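Long-range contacts in UPF0062 protein MJ1593 (Methanocaldococcus jannaschii, PDB 2YX5), which is of unknown function but belongs to the PurS family of small alpha+beta proteins and assembles from four copies of one chain: residues A[58-63]-A[75-80]; A[3-8]-A[42-47]. All coordinates share one frame; numbering follows the deposited sequence.

Contact 1 (A[58-63]-A[75-80])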
ATOM      1  N   GLU A  58      12.286   7.033 -21.084  1.00 42.37           N
ATOM      2  CA  GLU A  58      10.875   7.313 -21.000  1.00 52.65           C
ATOM      3  C   GLU A  58      10.271   7.037 -19.614  1.00 54.63           C
ATOM      4  O   GLU A  58       9.540   7.872 -19.077  1.00 46.71           O
ATOM      5  CB  GLU A  58      10.135   6.531 -22.081  1.00 40.75           C
ATOM      6  CG  GLU A  58       8.826   7.184 -22.512  1.00 49.37           C
ATOM      7  CD  GLU A  58       8.025   6.324 -23.470  1.00 60.58           C
ATOM      8  OE1 GLU A  58       8.616   5.764 -24.427  1.00 71.80           O
ATOM      9  OE2 GLU A  58       6.794   6.215 -23.269  1.00 64.23           O
ATOM     10  N   VAL A  59      10.581   5.880 -19.038  1.00 47.14           N
ATOM     11  CA  VAL A  59      10.037   5.534 -17.733  1.00 57.61           C
ATOM     12  C   VAL A  59      10.637   6.496 -16.722  1.00 56.13           C
ATOM     13  O   VAL A  59      10.013   6.844 -15.720  1.00 47.38           O
ATOM     14  CB  VAL A  59      10.329   4.036 -17.361  1.00 51.20           C
ATOM     15  CG1 VAL A  59       9.695   3.123 -18.395  1.00 44.00           C
ATOM     16  CG2 VAL A  59      11.814   3.769 -17.312  1.00 54.54           C
ATOM     17  N   GLU A  60      11.844   6.955 -17.029  1.00 56.54           N
ATOM     18  CA  GLU A  60      12.544   7.898 -16.175  1.00 55.52           C
ATOM     19  C   GLU A  60      11.638   9.103 -16.042  1.00 57.85           C
ATOM     20  O   GLU A  60      11.444   9.616 -14.940  1.00 56.84           O
ATOM     21  CB  GLU A  60      13.861   8.300 -16.817  1.00 56.69           C
ATOM     22  CG  GLU A  60      15.056   8.117 -15.914  1.00 68.80           C
ATOM     23  CD  GLU A  60      16.315   7.795 -16.695  1.00 83.43           C
ATOM     24  OE1 GLU A  60      16.620   8.525 -17.670  1.00 83.18           O
ATOM     25  OE2 GLU A  60      16.998   6.810 -16.332  1.00 83.07           O
ATOM     26  N   GLU A  61      11.079   9.540 -17.172  1.00 49.71           N
ATOM     27  CA  GLU A  61      10.158  10.660 -17.188  1.00 46.53           C
ATOM     28  C   GLU A  61       8.863  10.340 -16.433  1.00 47.55           C
ATOM     29  O   GLU A  61       8.338  11.183 -15.705  1.00 44.62           O
ATOM     30  CB  GLU A  61       9.821  11.035 -18.621  1.00 51.15           C
ATOM     31  CG  GLU A  61      10.789  11.988 -19.218  1.00 71.93           C
ATOM     32  CD  GLU A  61      10.788  13.296 -18.477  1.00 82.37           C
ATOM     33  OE1 GLU A  61       9.700  13.922 -18.420  1.00 77.12           O
ATOM     34  OE2 GLU A  61      11.863  13.687 -17.956  1.00 82.77           O
ATOM     35  N   MET A  62       8.337   9.131 -16.624  1.00 42.27           N
ATOM     36  CA  MET A  62       7.111   8.706 -15.940  1.00 48.57           C
ATOM     37  C   MET A  62       7.288   8.852 -14.430  1.00 46.03           C
ATOM     38  O   MET A  62       6.404   9.337 -13.734  1.00 44.73           O
ATOM     39  CB  MET A  62       6.799   7.250 -16.271  1.00 38.89           C
ATOM     40  CG  MET A  62       6.450   7.001 -17.727  1.00 43.92           C
ATOM     41  SD  MET A  62       6.350   5.222 -18.056  1.00 58.42           S
ATOM     42  CE  MET A  62       7.077   5.079 -19.725  1.00 50.32           C
ATOM     43  N   CYS A  63       8.450   8.423 -13.953  1.00 41.63           N
ATOM     44  CA  CYS A  63       8.810   8.490 -12.549  1.00 48.10           C
ATOM     45  C   CYS A  63       8.863   9.943 -12.127  1.00 54.52           C
ATOM     46  O   CYS A  63       8.228  10.348 -11.148  1.00 50.23           O
ATOM     47  CB  CYS A  63      10.208   7.878 -12.317  1.00 46.20           C
ATOM     48  SG  CYS A  63      10.316   6.080 -12.301  1.00 47.72           S
ATOM     49  N   TYR A  75      14.244   5.569  -6.469  1.00 47.74           N
ATOM     50  CA  TYR A  75      13.735   4.567  -7.400  1.00 51.38           C
ATOM     51  C   TYR A  75      14.816   4.119  -8.361  1.00 50.55           C
ATOM     52  O   TYR A  75      15.814   4.801  -8.525  1.00 46.24           O
ATOM     53  CB  TYR A  75      12.517   5.120  -8.168  1.00 39.94           C
ATOM     54  CG  TYR A  75      12.834   6.264  -9.090  1.00 46.03           C
ATOM     55  CD1 TYR A  75      13.389   6.037 -10.353  1.00 58.77           C
ATOM     56  CD2 TYR A  75      12.617   7.578  -8.698  1.00 56.69           C
ATOM     57  CE1 TYR A  75      13.719   7.096 -11.204  1.00 65.71           C
ATOM     58  CE2 TYR A  75      12.944   8.656  -9.543  1.00 54.96           C
ATOM     59  CZ  TYR A  75      13.492   8.410 -10.793  1.00 71.40           C
ATOM     60  OH  TYR A  75      13.786   9.470 -11.636  1.00 69.08           O
ATOM     61  N   GLU A  76      14.634   2.949  -8.958  1.00 51.40           N
ATOM     62  CA  GLU A  76      15.579   2.441  -9.932  1.00 52.07           C
ATOM     63  C   GLU A  76      14.832   1.732 -11.048  1.00 53.44           C
ATOM     64  O   GLU A  76      13.787   1.133 -10.813  1.00 42.62           O
ATOM     65  CB  GLU A  76      16.616   1.528  -9.282  1.00 56.04           C
ATOM     66  CG  GLU A  76      16.093   0.480  -8.337  1.00 80.08           C
ATOM     67  CD  GLU A  76      17.222  -0.393  -7.781  1.00 93.07           C
ATOM     68  OE1 GLU A  76      17.881  -1.093  -8.592  1.00 92.39           O
ATOM     69  OE2 GLU A  76      17.447  -0.375  -6.542  1.00 91.13           O
ATOM     70  N   ILE A  77      15.381   1.813 -12.264  1.00 48.69           N
ATOM     71  CA  ILE A  77      14.761   1.241 -13.458  1.00 46.71           C
ATOM     72  C   ILE A  77      15.579   0.227 -14.265  1.00 52.75           C
ATOM     73  O   ILE A  77      16.701   0.501 -14.690  1.00 58.30           O
ATOM     74  CB  ILE A  77      14.346   2.383 -14.426  1.00 46.15           C
ATOM     75  CG1 ILE A  77      13.496   3.414 -13.669  1.00 40.65           C
ATOM     76  CG2 ILE A  77      13.596   1.814 -15.624  1.00 44.82           C
ATOM     77  CD1 ILE A  77      13.525   4.797 -14.288  1.00 37.89           C
ATOM     78  N   LYS A  78      14.992  -0.937 -14.489  1.00 50.26           N
ATOM     79  CA  LYS A  78      15.614  -1.996 -15.273  1.00 54.98           C
ATOM     80  C   LYS A  78      14.725  -2.198 -16.501  1.00 51.27           C
ATOM     81  O   LYS A  78      13.506  -2.294 -16.380  1.00 44.12           O
ATOM     82  CB  LYS A  78      15.683  -3.288 -14.458  1.00 60.62           C
ATOM     83  CG  LYS A  78      16.461  -3.136 -13.156  1.00 83.57           C
ATOM     84  CD  LYS A  78      16.024  -4.138 -12.079  1.00 88.82           C
ATOM     85  CE  LYS A  78      16.673  -3.810 -10.729  1.00 90.09           C
ATOM     86  NZ  LYS A  78      16.184  -4.680  -9.625  1.00 85.57           N
ATOM     87  N   VAL A  79      15.331  -2.243 -17.681  1.00 47.13           N
ATOM     88  CA  VAL A  79      14.571  -2.431 -18.916  1.00 49.01           C
ATOM     89  C   VAL A  79      15.072  -3.675 -19.645  1.00 54.94           C
ATOM     90  O   VAL A  79      16.259  -3.796 -19.944  1.00 52.74           O
ATOM     91  CB  VAL A  79      14.702  -1.189 -19.856  1.00 44.87           C
ATOM     92  CG1 VAL A  79      13.972  -1.428 -21.161  1.00 40.83           C
ATOM     93  CG2 VAL A  79      14.151   0.036 -19.172  1.00 47.63           C
ATOM     94  N   GLU A  80      14.167  -4.609 -19.903  1.00 55.25           N
ATOM     95  CA  GLU A  80      14.518  -5.820 -20.615  1.00 65.31           C
ATOM     96  C   GLU A  80      13.667  -5.918 -21.856  1.00 69.77           C
ATOM     97  O   GLU A  80      12.462  -5.667 -21.798  1.00 64.71           O
ATOM     98  CB  GLU A  80      14.253  -7.047 -19.757  1.00 73.57           C
ATOM     99  CG  GLU A  80      15.157  -7.199 -18.562  1.00 94.61           C
ATOM    100  CD  GLU A  80      14.843  -8.464 -17.794  1.00106.85           C
ATOM    101  OE1 GLU A  80      13.666  -8.626 -17.393  1.00110.52           O
ATOM    102  OE2 GLU A  80      15.764  -9.295 -17.599  1.00109.77           O
TER
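Helix segment 58-63 lies over strand segment 75-80 with its axis 9.4 Å away and runs nearly antiparallel to it, at 152°. Cys63 meets the ring of Tyr75. Its sulfur sits over one ring face, with SG 3.6 Å from CD1 of Tyr75, in a sulfur-aromatic contact. CB of Cys63 comes over the same face, 3.8 Å from the ring centroid, and makes a CH-pi contact near the CZ side. The ring is turned up to the helix because CG of Tyr75 stands between its backbone N and carbonyl carbon (chi1 66°). Ile77, two residues on, is the next side chain on this side of the strand. Its CD1 reaches between three helix residues: it lies 4.0 Å from SG of Cys63 and 3.8 Å from CA of Glu60, and it also touches CG2 of Val59. The packing is mainly apolar. Helix 52-67 is the crossover helix of a beta-alpha-beta unit whose strands, 34-47 and 73-81, lie either side of strand 2-10. It also rests on the rest of the sheet: Val59 packs on Ala4 and Met47, Cys63 on Val6, and Met62 on Ile45. On the side of Met62 and Glu61, the helix meets Phe31 of the second subunit.

Contact 2 (A[3-8]-A[42-47])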
ATOM      1  N   LYS A   3       9.899  -4.755 -21.179  1.00 52.77           N
ATOM      2  CA  LYS A   3       9.405  -4.818 -19.825  1.00 48.24           C
ATOM      3  C   LYS A   3      10.299  -3.934 -18.960  1.00 50.95           C
ATOM      4  O   LYS A   3      11.473  -4.231 -18.757  1.00 52.73           O
ATOM      5  CB  LYS A   3       9.435  -6.262 -19.309  1.00 48.37           C
ATOM      6  CG  LYS A   3       9.152  -6.392 -17.807  1.00 53.12           C
ATOM      7  CD  LYS A   3       9.180  -7.834 -17.320  1.00 54.23           C
ATOM      8  CE  LYS A   3       9.185  -7.883 -15.810  1.00 50.55           C
ATOM      9  NZ  LYS A   3       8.898  -9.239 -15.295  1.00 65.94           N
ATOM     10  N   ALA A   4       9.754  -2.831 -18.467  1.00 40.38           N
ATOM     11  CA  ALA A   4      10.538  -1.964 -17.614  1.00 42.18           C
ATOM     12  C   ALA A   4      10.168  -2.303 -16.182  1.00 48.11           C
ATOM     13  O   ALA A   4       8.994  -2.452 -15.840  1.00 52.18           O
ATOM     14  CB  ALA A   4      10.236  -0.504 -17.905  1.00 35.22           C
ATOM     15  N   THR A   5      11.172  -2.453 -15.341  1.00 47.52           N
ATOM     16  CA  THR A   5      10.904  -2.755 -13.957  1.00 50.62           C
ATOM     17  C   THR A   5      11.259  -1.538 -13.102  1.00 49.79           C
ATOM     18  O   THR A   5      12.403  -1.078 -13.115  1.00 54.53           O
ATOM     19  CB  THR A   5      11.710  -3.991 -13.523  1.00 49.77           C
ATOM     20  OG1 THR A   5      11.310  -5.105 -14.327  1.00 55.96           O
ATOM     21  CG2 THR A   5      11.458  -4.316 -12.048  1.00 52.00           C
ATOM     22  N   VAL A   6      10.273  -0.998 -12.383  1.00 46.50           N
ATOM     23  CA  VAL A   6      10.537   0.149 -11.524  1.00 37.34           C
ATOM     24  C   VAL A   6      10.444  -0.252 -10.045  1.00 41.92           C
ATOM     25  O   VAL A   6       9.408  -0.733  -9.596  1.00 40.02           O
ATOM     26  CB  VAL A   6       9.541   1.295 -11.787  1.00 46.68           C
ATOM     27  CG1 VAL A   6       9.936   2.547 -10.999  1.00 35.55           C
ATOM     28  CG2 VAL A   6       9.496   1.601 -13.253  1.00 31.47           C
ATOM     29  N   ILE A   7      11.541  -0.091  -9.310  1.00 42.54           N
ATOM     30  CA  ILE A   7      11.547  -0.379  -7.883  1.00 46.28           C
ATOM     31  C   ILE A   7      11.511   0.973  -7.208  1.00 48.16           C
ATOM     32  O   ILE A   7      12.315   1.841  -7.530  1.00 46.34           O
ATOM     33  CB  ILE A   7      12.819  -1.070  -7.389  1.00 45.36           C
ATOM     34  CG1 ILE A   7      12.868  -2.518  -7.849  1.00 49.01           C
ATOM     35  CG2 ILE A   7      12.860  -1.020  -5.897  1.00 42.29           C
ATOM     36  CD1 ILE A   7      13.187  -2.665  -9.305  1.00 66.38           C
ATOM     37  N   ILE A   8      10.563   1.153  -6.293  1.00 50.00           N
ATOM     38  CA  ILE A   8      10.428   2.402  -5.567  1.00 39.66           C
ATOM     39  C   ILE A   8      10.520   2.148  -4.067  1.00 41.26           C
ATOM     40  O   ILE A   8       9.839   1.280  -3.532  1.00 43.24           O
ATOM     41  CB  ILE A   8       9.099   3.068  -5.848  1.00 42.69           C
ATOM     42  CG1 ILE A   8       8.975   3.354  -7.342  1.00 46.87           C
ATOM     43  CG2 ILE A   8       8.995   4.346  -5.032  1.00 41.89           C
ATOM     44  CD1 ILE A   8       7.697   4.096  -7.729  1.00 54.16           C
ATOM     45  N   MET A  42       7.066  -2.756  -6.390  1.00 42.98           N
ATOM     46  CA  MET A  42       7.608  -3.122  -7.667  1.00 47.32           C
ATOM     47  C   MET A  42       6.554  -2.804  -8.716  1.00 45.72           C
ATOM     48  O   MET A  42       5.402  -3.173  -8.572  1.00 41.38           O
ATOM     49  CB  MET A  42       7.981  -4.600  -7.696  1.00 43.31           C
ATOM     50  CG  MET A  42       8.641  -5.010  -9.015  1.00 69.51           C
ATOM     51  SD  MET A  42       9.592  -6.573  -8.985  1.00 74.61           S
ATOM     52  CE  MET A  42       8.361  -7.744  -9.703  1.00 59.42           C
ATOM     53  N   ILE A  43       6.955  -2.081  -9.753  1.00 44.95           N
ATOM     54  CA  ILE A  43       6.055  -1.716 -10.842  1.00 42.06           C
ATOM     55  C   ILE A  43       6.607  -2.186 -12.204  1.00 44.81           C
ATOM     56  O   ILE A  43       7.635  -1.669 -12.683  1.00 38.61           O
ATOM     57  CB  ILE A  43       5.847  -0.186 -10.903  1.00 36.98           C
ATOM     58  CG1 ILE A  43       5.223   0.310  -9.597  1.00 44.31           C
ATOM     59  CG2 ILE A  43       4.968   0.171 -12.080  1.00 37.56           C
ATOM     60  CD1 ILE A  43       5.221   1.832  -9.433  1.00 41.32           C
ATOM     61  N   ASP A  44       5.920  -3.163 -12.804  1.00 38.20           N
ATOM     62  CA  ASP A  44       6.294  -3.691 -14.104  1.00 35.46           C
ATOM     63  C   ASP A  44       5.559  -2.994 -15.230  1.00 42.73           C
ATOM     64  O   ASP A  44       4.344  -3.108 -15.365  1.00 42.69           O
ATOM     65  CB  ASP A  44       6.022  -5.179 -14.183  1.00 38.63           C
ATOM     66  CG  ASP A  44       7.117  -5.993 -13.527  1.00 49.07           C
ATOM     67  OD1 ASP A  44       8.040  -5.376 -12.946  1.00 45.99           O
ATOM     68  OD2 ASP A  44       7.053  -7.241 -13.589  1.00 43.80           O
ATOM     69  N   ILE A  45       6.287  -2.257 -16.050  1.00 46.31           N
ATOM     70  CA  ILE A  45       5.629  -1.569 -17.136  1.00 40.92           C
ATOM     71  C   ILE A  45       5.944  -2.237 -18.465  1.00 45.57           C
ATOM     72  O   ILE A  45       7.103  -2.307 -18.872  1.00 43.06           O
ATOM     73  CB  ILE A  45       6.063  -0.119 -17.176  1.00 43.75           C
ATOM     74  CG1 ILE A  45       5.772   0.535 -15.809  1.00 39.33           C
ATOM     75  CG2 ILE A  45       5.357   0.587 -18.341  1.00 40.30           C
ATOM     76  CD1 ILE A  45       6.385   1.917 -15.612  1.00 38.14           C
ATOM     77  N   ILE A  46       4.912  -2.763 -19.117  1.00 41.07           N
ATOM     78  CA  ILE A  46       5.069  -3.388 -20.426  1.00 43.16           C
ATOM     79  C   ILE A  46       4.741  -2.334 -21.486  1.00 51.33           C
ATOM     80  O   ILE A  46       3.608  -1.822 -21.572  1.00 45.11           O
ATOM     81  CB  ILE A  46       4.175  -4.617 -20.563  1.00 48.89           C
ATOM     82  CG1 ILE A  46       4.638  -5.666 -19.543  1.00 49.45           C
ATOM     83  CG2 ILE A  46       4.230  -5.156 -21.995  1.00 44.74           C
ATOM     84  CD1 ILE A  46       3.750  -6.865 -19.455  1.00 68.46           C
ATOM     85  N   MET A  47       5.752  -2.020 -22.300  1.00 46.94           N
ATOM     86  CA  MET A  47       5.610  -0.953 -23.290  1.00 56.89           C
ATOM     87  C   MET A  47       6.341  -1.141 -24.630  1.00 59.34           C
ATOM     88  O   MET A  47       7.242  -1.988 -24.771  1.00 59.85           O
ATOM     89  CB  MET A  47       6.108   0.336 -22.628  1.00 41.57           C
ATOM     90  CG  MET A  47       7.472   0.091 -21.931  1.00 46.35           C
ATOM     91  SD  MET A  47       8.206   1.481 -21.010  1.00 47.57           S
ATOM     92  CE  MET A  47       7.788   2.883 -22.118  1.00 50.76           C
TER
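Ala4 with Ile45 and Val6 with Ile43 form antiparallel hydrogen-bonded pairs, and Thr5 with Asp44 is the non-hydrogen-bonded pair between them. Four backbone hydrogen bonds join the strands, two at each hydrogen-bonded pair. N of Ala4 gives to O of Ile45 at 2.7 Å and takes a nearly straight path (173°). N of Ile45 returns a bond to O of Ala4. Val6 and Ile43 exchange a matching pair. CA-H...O contacts add to these, such as CA of Asp44 to O of Ala4 at 3.4 Å.

Strand 2-10 is the middle strand of the chain's antiparallel sheet, with 34-47 on one side and 73-81 on the other. Strand 34-47 also pairs antiparallel with a strand of the second subunit, and the sheet runs on across the interface.

The charged contact lies on the face of Lys3, Thr5 and Asp44. The extended Lys3 chain crosses Asp44 at a slant, and NZ forms a salt bridge with OD2 of Asp44 at 3.2 Å. The other carboxylate oxygen, OD1, lies 3.6 Å from OG1 of Thr5, whose side chain runs alongside the carboxylate.

Most of the apolar contacts lie on the face that carries helix 52-67. CG2 of Val6 touches CD1 of Ile45 at 3.9 Å. With CG1 of Ile45 anti to the carbonyl carbon (chi1 -56°) and CD1 then extended (chi2 169°), the methyl lies by Val6. CD1 of Ile8 meets CD1 of Ile43 at 3.8 Å. CB of Ala4 packs on SD of Met47 at 4.2 Å.

In the fold
Contact 1 and contact 2 share one sheet, and their centres are about 7 Å apart. Strand 2-10 takes part in contact 2 and is the sheet neighbour of strand 73-81 from contact 1. Probable hydrogen bonds join the two: O of Lys78 to N of Thr5 at 2.6 Å, and O of Glu80 to N of Lys3 at 2.8 Å. Above the sheet, Met62 of contact 1 packs on Met47 of contact 2. Along the chain the contacts come in series: strand 34-47 closes contact 2, and helix 52-67 follows it and opens contact 1. Both contacts also touch the second subunit, contact 2 through strand 34-47, which carries the sheet into that subunit, and contact 1 through helix 52-67.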